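Esterase family protein (PDB 6VH9) is a serine hydrolase of the esterase D family that cleaves carboxylic esters and probably hydrolyses S-formylglutathione to formate and glutathione. Local coordinates at residues K198-C203 and P226-D231; S147-A152 and Y210-D215; A83-A88 and T129-L134. All coordinates share one frame; numbering follows the deposited sequence.

Contact 1: residues K198-C203 and P226-D231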
loop_
_atom_site.group_PDB
_atom_site.type_symbol
_atom_site.label_atom_id
_atom_site.label_comp_id
_atom_site.label_asym_id
_atom_site.label_seq_id
_atom_site.Cartn_x
_atom_site.Cartn_y
_atom_site.Cartn_z
ATOM N N LYS A 198 7.044 26.506 20.866
ATOM C CA LYS A 198 7.114 25.909 22.192
ATOM C C LYS A 198 7.770 24.546 22.070
ATOM O O LYS A 198 7.447 23.760 21.172
ATOM C CB LYS A 198 5.735 25.686 22.851
ATOM C CG LYS A 198 5.026 26.808 23.580
ATOM C CD LYS A 198 3.511 26.701 23.389
ATOM C CE LYS A 198 2.862 25.997 24.596
ATOM N NZ LYS A 198 1.647 26.685 25.115
ATOM N N LEU A 199 8.676 24.257 22.991
ATOM C CA LEU A 199 9.520 23.078 22.905
ATOM C C LEU A 199 9.117 22.111 24.007
ATOM O O LEU A 199 9.056 22.494 25.179
ATOM C CB LEU A 199 11.007 23.431 23.040
ATOM C CG LEU A 199 11.603 24.368 21.983
ATOM C CD1 LEU A 199 13.044 24.789 22.353
ATOM C CD2 LEU A 199 11.549 23.727 20.612
ATOM N N LEU A 200 8.822 20.872 23.624
ATOM C CA LEU A 200 8.699 19.761 24.561
ATOM C C LEU A 200 9.770 18.764 24.145
ATOM O O LEU A 200 9.678 18.165 23.072
ATOM C CB LEU A 200 7.299 19.128 24.523
ATOM C CG LEU A 200 7.171 17.826 25.323
ATOM C CD1 LEU A 200 7.311 18.090 26.816
ATOM C CD2 LEU A 200 5.859 17.082 25.035
ATOM N N ILE A 201 10.787 18.585 24.983
ATOM C CA ILE A 201 11.919 17.719 24.678
ATOM C C ILE A 201 11.818 16.520 25.603
ATOM O O ILE A 201 11.693 16.684 26.820
ATOM C CB ILE A 201 13.259 18.454 24.876
ATOM C CG1 ILE A 201 13.375 19.651 23.927
ATOM C CG2 ILE A 201 14.436 17.493 24.705
ATOM C CD1 ILE A 201 14.539 20.612 24.294
ATOM N N MET A 202 11.828 15.319 25.018
ATOM C CA MET A 202 11.663 14.076 25.759
ATOM C C MET A 202 12.816 13.136 25.449
ATOM O O MET A 202 13.289 13.076 24.310
ATOM C CB MET A 202 10.327 13.382 25.414
ATOM C CG MET A 202 9.142 14.324 25.238
ATOM S SD MET A 202 7.591 13.448 24.906
ATOM C CE MET A 202 7.340 12.541 26.436
ATOM N N CYS A 203 13.254 12.385 26.455
ATOM C CA CYS A 203 14.299 11.400 26.221
ATOM C C CYS A 203 14.282 10.377 27.344
ATOM O O CYS A 203 14.064 10.734 28.502
ATOM C CB CYS A 203 15.682 12.063 26.142
ATOM S SG CYS A 203 16.992 10.926 25.626
ATOM N N PRO A 226 12.609 29.271 26.924
ATOM C CA PRO A 226 11.825 28.315 27.715
ATOM C C PRO A 226 11.674 26.987 26.991
ATOM O O PRO A 226 11.827 26.889 25.770
ATOM C CB PRO A 226 10.469 29.012 27.867
ATOM C CG PRO A 226 10.350 29.835 26.616
ATOM C CD PRO A 226 11.761 30.272 26.262
ATOM N N TYR A 227 11.403 25.948 27.781
ATOM C CA TYR A 227 11.155 24.604 27.258
ATOM C C TYR A 227 10.570 23.762 28.383
ATOM O O TYR A 227 10.742 24.066 29.568
ATOM C CB TYR A 227 12.438 23.945 26.737
ATOM C CG TYR A 227 13.423 23.760 27.862
ATOM C CD1 TYR A 227 13.454 22.588 28.610
ATOM C CD2 TYR A 227 14.283 24.787 28.214
ATOM C CE1 TYR A 227 14.330 22.447 29.668
ATOM C CE2 TYR A 227 15.164 24.656 29.261
ATOM C CZ TYR A 227 15.186 23.488 29.984
ATOM O OH TYR A 227 16.069 23.370 31.031
ATOM N N GLN A 228 9.927 22.673 27.995
ATOM C CA GLN A 228 9.508 21.633 28.920
ATOM C C GLN A 228 10.298 20.372 28.603
ATOM O O GLN A 228 10.362 19.952 27.445
ATOM C CB GLN A 228 8.002 21.376 28.801
ATOM C CG GLN A 228 7.425 20.440 29.841
ATOM C CD GLN A 228 5.898 20.323 29.731
ATOM O OE1 GLN A 228 5.224 21.241 29.247
ATOM N NE2 GLN A 228 5.352 19.195 30.182
ATOM N N PHE A 229 10.919 19.785 29.620
ATOM C CA PHE A 229 11.697 18.564 29.450
ATOM C C PHE A 229 11.049 17.446 30.252
ATOM O O PHE A 229 10.739 17.623 31.434
ATOM C CB PHE A 229 13.152 18.764 29.881
ATOM C CG PHE A 229 14.015 17.557 29.666
ATOM C CD1 PHE A 229 14.390 17.177 28.383
ATOM C CD2 PHE A 229 14.472 16.811 30.742
ATOM C CE1 PHE A 229 15.189 16.062 28.179
ATOM C CE2 PHE A 229 15.280 15.697 30.547
ATOM C CZ PHE A 229 15.645 15.323 29.265
ATOM N N GLU A 230 10.830 16.303 29.612
ATOM C CA GLU A 230 10.238 15.160 30.294
ATOM C C GLU A 230 11.128 13.951 30.071
ATOM O O GLU A 230 11.392 13.576 28.924
ATOM C CB GLU A 230 8.815 14.894 29.791
ATOM C CG GLU A 230 7.837 16.050 30.024
ATOM C CD GLU A 230 7.625 16.391 31.501
ATOM O OE1 GLU A 230 7.906 15.540 32.374
ATOM O OE2 GLU A 230 7.158 17.514 31.787
ATOM N N ASP A 231 11.575 13.332 31.160
ATOM C CA ASP A 231 12.319 12.088 31.037
ATOM C C ASP A 231 11.682 11.021 31.915
ATOM O O ASP A 231 10.592 11.220 32.461
ATOM C CB ASP A 231 13.806 12.281 31.381
ATOM C CG ASP A 231 14.044 12.739 32.821
ATOM O OD1 ASP A 231 13.086 12.817 33.618
ATOM O OD2 ASP A 231 15.223 13.008 33.153
HETATM O O HOH W 1 9.655 26.767 24.393
#
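Ile201 and Phe229 face each other across two parallel neighbouring strands, 198-203 and 228-231, and their side chains meet at a slant. Phe229 sets CG anti to its backbone N (chi1 -177°), which brings the ring toward Ile201 of the partner strand; CD1 comes to 3.7 Å from Ile201 CG2, and Ile201 CB lies in the ring plane at the edge. The same ring carbon, Phe229 CD1, rests 3.2 Å from Ile201 O, the carbonyl oxygen that accepts the Glu230 amide.

The opposite face of the sheet carries Leu200, Gln228, Met202 and Glu230. Leu200 and Gln228 run side by side in the same direction, both with CG anti to N, and Leu200 CD1 packs 3.8 Å from Gln228 CG. That methyl also reaches Glu230 CG, so one leucine branch touches the aliphatic parts of two polar side chains. Past it, the extended Gln228 chain and the bent Glu230 chain converge: Gln228 NE2 donates to Glu230 OE2 at 2.9 Å, reaching the oxygen from its anti side, somewhat out of the carboxylate plane. Trp251 of helix 238-253 lies against Leu200 and gives Gln228 OE1 a weak hydrogen bond.

Between the strands the backbone ladder alternates, Gln228 N to Leu199 O, Ile201 N to Gln228 O (2.8 Å) and Glu230 N to Ile201 O, before weakening at Cys203 N to Glu230 O, 3.3 Å. At the N-terminal end, where Pro226 lies away from Lys198, a water accepts from Leu199 N and donates to Pro226 O.

Strand 228-232 is one edge strand of the chain's sheet, reached from 198-204 by the right-handed crossover through helix 210-222. The chemistry implies an amphipathic edge: apolar contacts beneath the helix on the Ile201 face, and on the other a polar pair whose methylenes shield leucine.

Contact 2: residues S147-A152 and Y210-D215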
loop_
_atom_site.group_PDB
_atom_site.type_symbol
_atom_site.label_atom_id
_atom_site.label_comp_id
_atom_site.label_asym_id
_atom_site.label_seq_id
_atom_site.Cartn_x
_atom_site.Cartn_y
_atom_site.Cartn_z
ATOM N N SER A 147 14.302 11.983 21.925
ATOM C CA SER A 147 15.554 11.238 21.900
ATOM C C SER A 147 16.494 11.829 20.851
ATOM O O SER A 147 17.122 11.113 20.074
ATOM C CB SER A 147 15.263 9.774 21.565
ATOM O OG SER A 147 14.453 9.140 22.547
ATOM N N ALA A 148 16.555 13.151 20.806
ATOM C CA ALA A 148 17.165 13.845 19.688
ATOM C C ALA A 148 18.684 13.878 19.777
ATOM O O ALA A 148 19.279 13.790 20.855
ATOM C CB ALA A 148 16.645 15.276 19.610
ATOM N N VAL A 149 19.304 13.992 18.609
ATOM C CA VAL A 149 20.693 14.412 18.494
ATOM C C VAL A 149 20.699 15.932 18.451
ATOM O O VAL A 149 20.178 16.529 17.502
ATOM C CB VAL A 149 21.352 13.837 17.230
ATOM C CG1 VAL A 149 22.798 14.312 17.135
ATOM C CG2 VAL A 149 21.269 12.325 17.209
ATOM N N PHE A 150 21.270 16.565 19.472
ATOM C CA PHE A 150 21.455 18.013 19.442
ATOM C C PHE A 150 22.889 18.414 19.144
ATOM O O PHE A 150 23.120 19.457 18.522
ATOM C CB PHE A 150 21.039 18.652 20.772
ATOM C CG PHE A 150 19.576 18.535 21.075
ATOM C CD1 PHE A 150 18.635 19.275 20.362
ATOM C CD2 PHE A 150 19.136 17.693 22.081
ATOM C CE1 PHE A 150 17.281 19.165 20.644
ATOM C CE2 PHE A 150 17.787 17.577 22.367
ATOM C CZ PHE A 150 16.856 18.312 21.647
ATOM N N GLU A 151 23.860 17.648 19.621
ATOM C CA GLU A 151 25.251 17.829 19.213
ATOM C C GLU A 151 25.487 17.004 17.952
ATOM O O GLU A 151 25.598 15.773 18.012
ATOM C CB GLU A 151 26.210 17.438 20.331
ATOM C CG GLU A 151 27.685 17.577 19.936
ATOM C CD GLU A 151 27.967 18.846 19.138
ATOM O OE1 GLU A 151 28.265 18.737 17.926
ATOM O OE2 GLU A 151 27.902 19.952 19.720
ATOM N N ALA A 152 25.509 17.684 16.812
ATOM C CA ALA A 152 25.572 17.092 15.456
ATOM C C ALA A 152 26.708 16.097 15.248
ATOM O O ALA A 152 26.545 15.246 14.407
ATOM C CB ALA A 152 25.566 18.149 14.404
ATOM N N TYR A 210 20.987 10.567 26.135
ATOM C CA TYR A 210 20.419 11.276 27.280
ATOM C C TYR A 210 21.307 12.442 27.719
ATOM O O TYR A 210 20.818 13.556 27.942
ATOM C CB TYR A 210 20.180 10.303 28.434
ATOM C CG TYR A 210 19.515 10.934 29.641
ATOM C CD1 TYR A 210 18.273 11.543 29.535
ATOM C CD2 TYR A 210 20.132 10.922 30.882
ATOM C CE1 TYR A 210 17.661 12.118 30.631
ATOM C CE2 TYR A 210 19.528 11.500 31.987
ATOM C CZ TYR A 210 18.296 12.095 31.854
ATOM O OH TYR A 210 17.689 12.668 32.943
ATOM N N GLN A 211 22.619 12.212 27.852
ATOM C CA GLN A 211 23.506 13.305 28.252
ATOM C C GLN A 211 23.497 14.422 27.215
ATOM O O GLN A 211 23.511 15.609 27.565
ATOM C CB GLN A 211 24.924 12.786 28.493
ATOM C CG GLN A 211 25.856 13.818 29.121
ATOM C CD GLN A 211 25.320 14.381 30.426
ATOM O OE1 GLN A 211 24.942 13.638 31.328
ATOM N NE2 GLN A 211 25.271 15.704 30.524
ATOM N N ASP A 212 23.455 14.052 25.934
ATOM C CA ASP A 212 23.320 15.022 24.850
ATOM C C ASP A 212 22.067 15.884 25.026
ATOM O O ASP A 212 22.091 17.093 24.762
ATOM C CB ASP A 212 23.309 14.243 23.522
ATOM C CG ASP A 212 22.981 15.100 22.299
ATOM O OD1 ASP A 212 21.918 15.754 22.255
ATOM O OD2 ASP A 212 23.784 15.082 21.343
ATOM N N ASN A 213 20.967 15.289 25.492
ATOM C CA ASN A 213 19.759 16.074 25.734
ATOM C C ASN A 213 19.926 17.017 26.921
ATOM O O ASN A 213 19.493 18.176 26.869
ATOM C CB ASN A 213 18.559 15.148 25.959
ATOM C CG ASN A 213 17.911 14.718 24.658
ATOM O OD1 ASN A 213 16.715 14.904 24.452
ATOM N ND2 ASN A 213 18.708 14.156 23.764
ATOM N N LEU A 214 20.531 16.535 28.007
ATOM C CA LEU A 214 20.737 17.386 29.174
ATOM C C LEU A 214 21.625 18.582 28.831
ATOM O O LEU A 214 21.397 19.697 29.322
ATOM C CB LEU A 214 21.338 16.568 30.322
ATOM C CG LEU A 214 20.480 15.414 30.860
ATOM C CD1 LEU A 214 21.216 14.626 31.945
ATOM C CD2 LEU A 214 19.137 15.914 31.370
ATOM N N ASP A 215 22.642 18.369 27.990
ATOM C CA ASP A 215 23.510 19.477 27.593
ATOM C C ASP A 215 22.718 20.546 26.853
ATOM O O ASP A 215 22.968 21.748 27.017
ATOM C CB ASP A 215 24.661 18.983 26.715
ATOM C CG ASP A 215 25.640 18.120 27.461
ATOM O OD1 ASP A 215 25.621 18.121 28.708
ATOM O OD2 ASP A 215 26.431 17.427 26.786
HETATM O O HOH W 2 15.083 15.072 22.397
#
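Asp212 holds CG anti to its backbone N (chi1 172°), so its carboxylate extends from helix 210-222 to the backbone of Phe150 and Glu151, while Asn213, with CG beside its own N (chi1 -85°), turns its amide toward Ala148. The two carboxylate oxygens of Asp212 take successive amides. Phe150 N donates to OD1 at 3.0 Å, using the syn lone pair, and Glu151 N donates to OD2 at 3.1 Å from the syn side but 27° out of the carboxylate plane. Asn154 gives OD2 a further hydrogen bond that helps fix the group's rotation.

Asn213 spends both ends of its amide. ND2 binds Ala148 O at 3.0 Å, in the carbonyl plane and on a lone pair, though the hydrogen bond is bent; it also donates to Leu209 O. OD1 accepts from a water, 2.6 Å away, that in turn takes the amide of Ala148.

The Phe150 ring lies edge-on to these polar groups: CD2 is 3.4 Å from Asp212 OD1, and CE2 is 3.6 Å from Asn213 OD1.

The loop borders the predicted active site: Ser147 OG hydrogen-bonds Trp241 NE1 and, weakly, Asp207 of the charge relay. It follows strand 142-146 and leads into helix 153-156, where Glu151 OE1 caps Gln153 N and OE2 pairs with Lys176. Helix 210-222 stacks Phe216 on Phe150, whose ring also rests on Ile201 of strand 198-204.

Contact 3: residues A83-A88 and T129-L134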
loop_
_atom_site.group_PDB
_atom_site.type_symbol
_atom_site.label_atom_id
_atom_site.label_comp_id
_atom_site.label_asym_id
_atom_site.label_seq_id
_atom_site.Cartn_x
_atom_site.Cartn_y
_atom_site.Cartn_z
ATOM N N ALA A 83 19.643 12.997 7.244
ATOM C CA ALA A 83 19.626 13.883 8.417
ATOM C C ALA A 83 18.868 15.182 8.143
ATOM O O ALA A 83 19.178 16.221 8.728
ATOM C CB ALA A 83 21.050 14.189 8.916
ATOM N N TYR A 84 17.885 15.137 7.237
ATOM C CA TYR A 84 17.020 16.285 6.936
ATOM C C TYR A 84 17.812 17.484 6.410
ATOM O O TYR A 84 17.418 18.638 6.600
ATOM C CB TYR A 84 16.174 16.664 8.159
ATOM C CG TYR A 84 15.270 15.513 8.546
ATOM C CD1 TYR A 84 14.011 15.368 7.972
ATOM C CD2 TYR A 84 15.702 14.537 9.441
ATOM C CE1 TYR A 84 13.200 14.298 8.298
ATOM C CE2 TYR A 84 14.894 13.458 9.772
ATOM C CZ TYR A 84 13.646 13.344 9.200
ATOM O OH TYR A 84 12.841 12.271 9.506
ATOM N N ALA A 85 18.928 17.216 5.742
ATOM C CA ALA A 85 19.774 18.250 5.169
ATOM C C ALA A 85 19.605 18.308 3.662
ATOM O O ALA A 85 19.267 17.310 3.015
ATOM C CB ALA A 85 21.247 17.991 5.497
ATOM N N ASN A 86 19.862 19.481 3.095
ATOM C CA ASN A 86 20.200 19.530 1.675
ATOM C C ASN A 86 21.613 18.978 1.530
ATOM O O ASN A 86 22.597 19.632 1.899
ATOM C CB ASN A 86 20.077 20.944 1.117
ATOM C CG ASN A 86 18.623 21.426 1.083
ATOM O OD1 ASN A 86 17.680 20.628 0.920
ATOM N ND2 ASN A 86 18.434 22.726 1.277
ATOM N N MET A 87 21.703 17.757 1.022
ATOM C CA MET A 87 22.920 16.973 1.121
ATOM C C MET A 87 24.003 17.492 0.182
ATOM O O MET A 87 23.735 17.884 -0.958
ATOM C CB MET A 87 22.609 15.510 0.810
ATOM C CG MET A 87 21.633 14.868 1.819
ATOM S SD MET A 87 21.093 13.238 1.255
ATOM C CE MET A 87 22.652 12.342 1.372
ATOM N N ALA A 88 25.241 17.469 0.674
ATOM C CA ALA A 88 26.391 17.824 -0.157
ATOM C C ALA A 88 26.440 16.969 -1.419
ATOM O O ALA A 88 26.588 17.488 -2.529
ATOM C CB ALA A 88 27.675 17.673 0.662
ATOM N N THR A 129 13.721 17.847 13.676
ATOM C CA THR A 129 12.698 18.673 14.309
ATOM C C THR A 129 13.289 19.977 14.844
ATOM O O THR A 129 12.751 21.065 14.595
ATOM C CB THR A 129 12.026 17.890 15.442
ATOM O OG1 THR A 129 11.253 16.814 14.894
ATOM C CG2 THR A 129 11.099 18.801 16.253
ATOM N N ILE A 130 14.398 19.888 15.583
ATOM C CA ILE A 130 14.970 21.111 16.155
ATOM C C ILE A 130 15.533 22.010 15.053
ATOM O O ILE A 130 15.452 23.243 15.152
ATOM C CB ILE A 130 16.024 20.782 17.239
ATOM C CG1 ILE A 130 16.308 22.012 18.113
ATOM C CG2 ILE A 130 17.337 20.276 16.633
ATOM C CD1 ILE A 130 15.112 22.490 18.916
ATOM N N LYS A 131 16.065 21.431 13.968
ATOM C CA LYS A 131 16.545 22.254 12.855
ATOM C C LYS A 131 15.410 23.056 12.222
ATOM O O LYS A 131 15.560 24.251 11.933
ATOM C CB LYS A 131 17.239 21.379 11.803
ATOM C CG LYS A 131 18.729 21.215 12.043
ATOM C CD LYS A 131 19.424 20.215 11.122
ATOM C CE LYS A 131 18.683 19.933 9.829
ATOM N NZ LYS A 131 19.537 19.086 8.937
ATOM N N PHE A 132 14.267 22.410 11.979
ATOM C CA PHE A 132 13.143 23.125 11.379
ATOM C C PHE A 132 12.523 24.101 12.361
ATOM O O PHE A 132 12.086 25.183 11.963
ATOM C CB PHE A 132 12.082 22.140 10.852
ATOM C CG PHE A 132 12.519 21.412 9.614
ATOM C CD1 PHE A 132 12.680 22.098 8.419
ATOM C CD2 PHE A 132 12.792 20.054 9.650
ATOM C CE1 PHE A 132 13.112 21.440 7.271
ATOM C CE2 PHE A 132 13.225 19.391 8.515
ATOM C CZ PHE A 132 13.402 20.093 7.327
ATOM N N ALA A 133 12.483 23.741 13.645
ATOM C CA ALA A 133 11.917 24.641 14.648
ATOM C C ALA A 133 12.672 25.964 14.678
ATOM O O ALA A 133 12.077 27.030 14.880
ATOM C CB ALA A 133 11.964 23.986 16.027
ATOM N N LEU A 134 13.989 25.909 14.496
ATOM C CA LEU A 134 14.839 27.084 14.616
ATOM C C LEU A 134 15.039 27.834 13.309
ATOM O O LEU A 134 15.539 28.963 13.338
ATOM C CB LEU A 134 16.212 26.682 15.176
ATOM C CG LEU A 134 16.136 26.069 16.576
ATOM C CD1 LEU A 134 17.491 25.518 17.021
ATOM C CD2 LEU A 134 15.618 27.102 17.571
#
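The loop 83-88 comes up to helix 124-135 with Tyr84 CA 8.4 Å from Lys131 CA, and Ala83 and Tyr84 both adopt left-handed helical backbone angles that turn their two carbonyl oxygens to the helix. Lys131 reaches them with a long side chain bent at chi3, which is nearly eclipsed at 21°. Its NZ donates to Ala83 O at 2.9 Å, in the carbonyl plane, and more weakly to Tyr84 O at 3.2 Å. The buried ammonium is thus held by two neutral carbonyls, whose dipoles probably help to offset its charge. Ala85 CB closes in at 4.0 Å from NZ.

The next residue, Phe132, sends its ring toward the base of the tyrosine. Phe132 CE2 touches Tyr84 CB at 4.0 Å and lies nearly as close to CD1, the two side chains crossing at about a right angle. Tyr84 places CG beside its backbone N (chi1 -62°), which carries the ring past Phe132 to Leu47, where its OH hydrogen-bonds to His48 O. Phe132 also stacks with Tyr94 of helix 93-107.

Helix 124-135 follows the GxSxG turn bearing Ser123, the predicted nucleophile. The turn matches the nucleophile elbow of alpha/beta-hydrolases; the contact ties the loop after strand 72-76 to the helix that leaves it, the Tyr84 side chain being about 9 Å from that of Ser123.

Overall arrangement
Contact 1 lies at the sheet edge and is partly buried; contacts 2 and 3 are buried. Contacts 1 and 2 share the beta-alpha-beta unit: helix 210-222 joins the two strands of contact 1 and supplies one segment of contact 2, and Tyr210 OH bonds to Asp231 OD2 between them. Met202 O likewise pairs with Ser147 N. Contact 3 lies further along the same side of the sheet, where Ile130 of its helix packs on both Phe150 and Leu199. Chemistry follows place: a regular backbone ladder in contact 1, a carboxylate and an amide gripping a loop backbone in contact 2, and a lysine on loop carbonyls in contact 3.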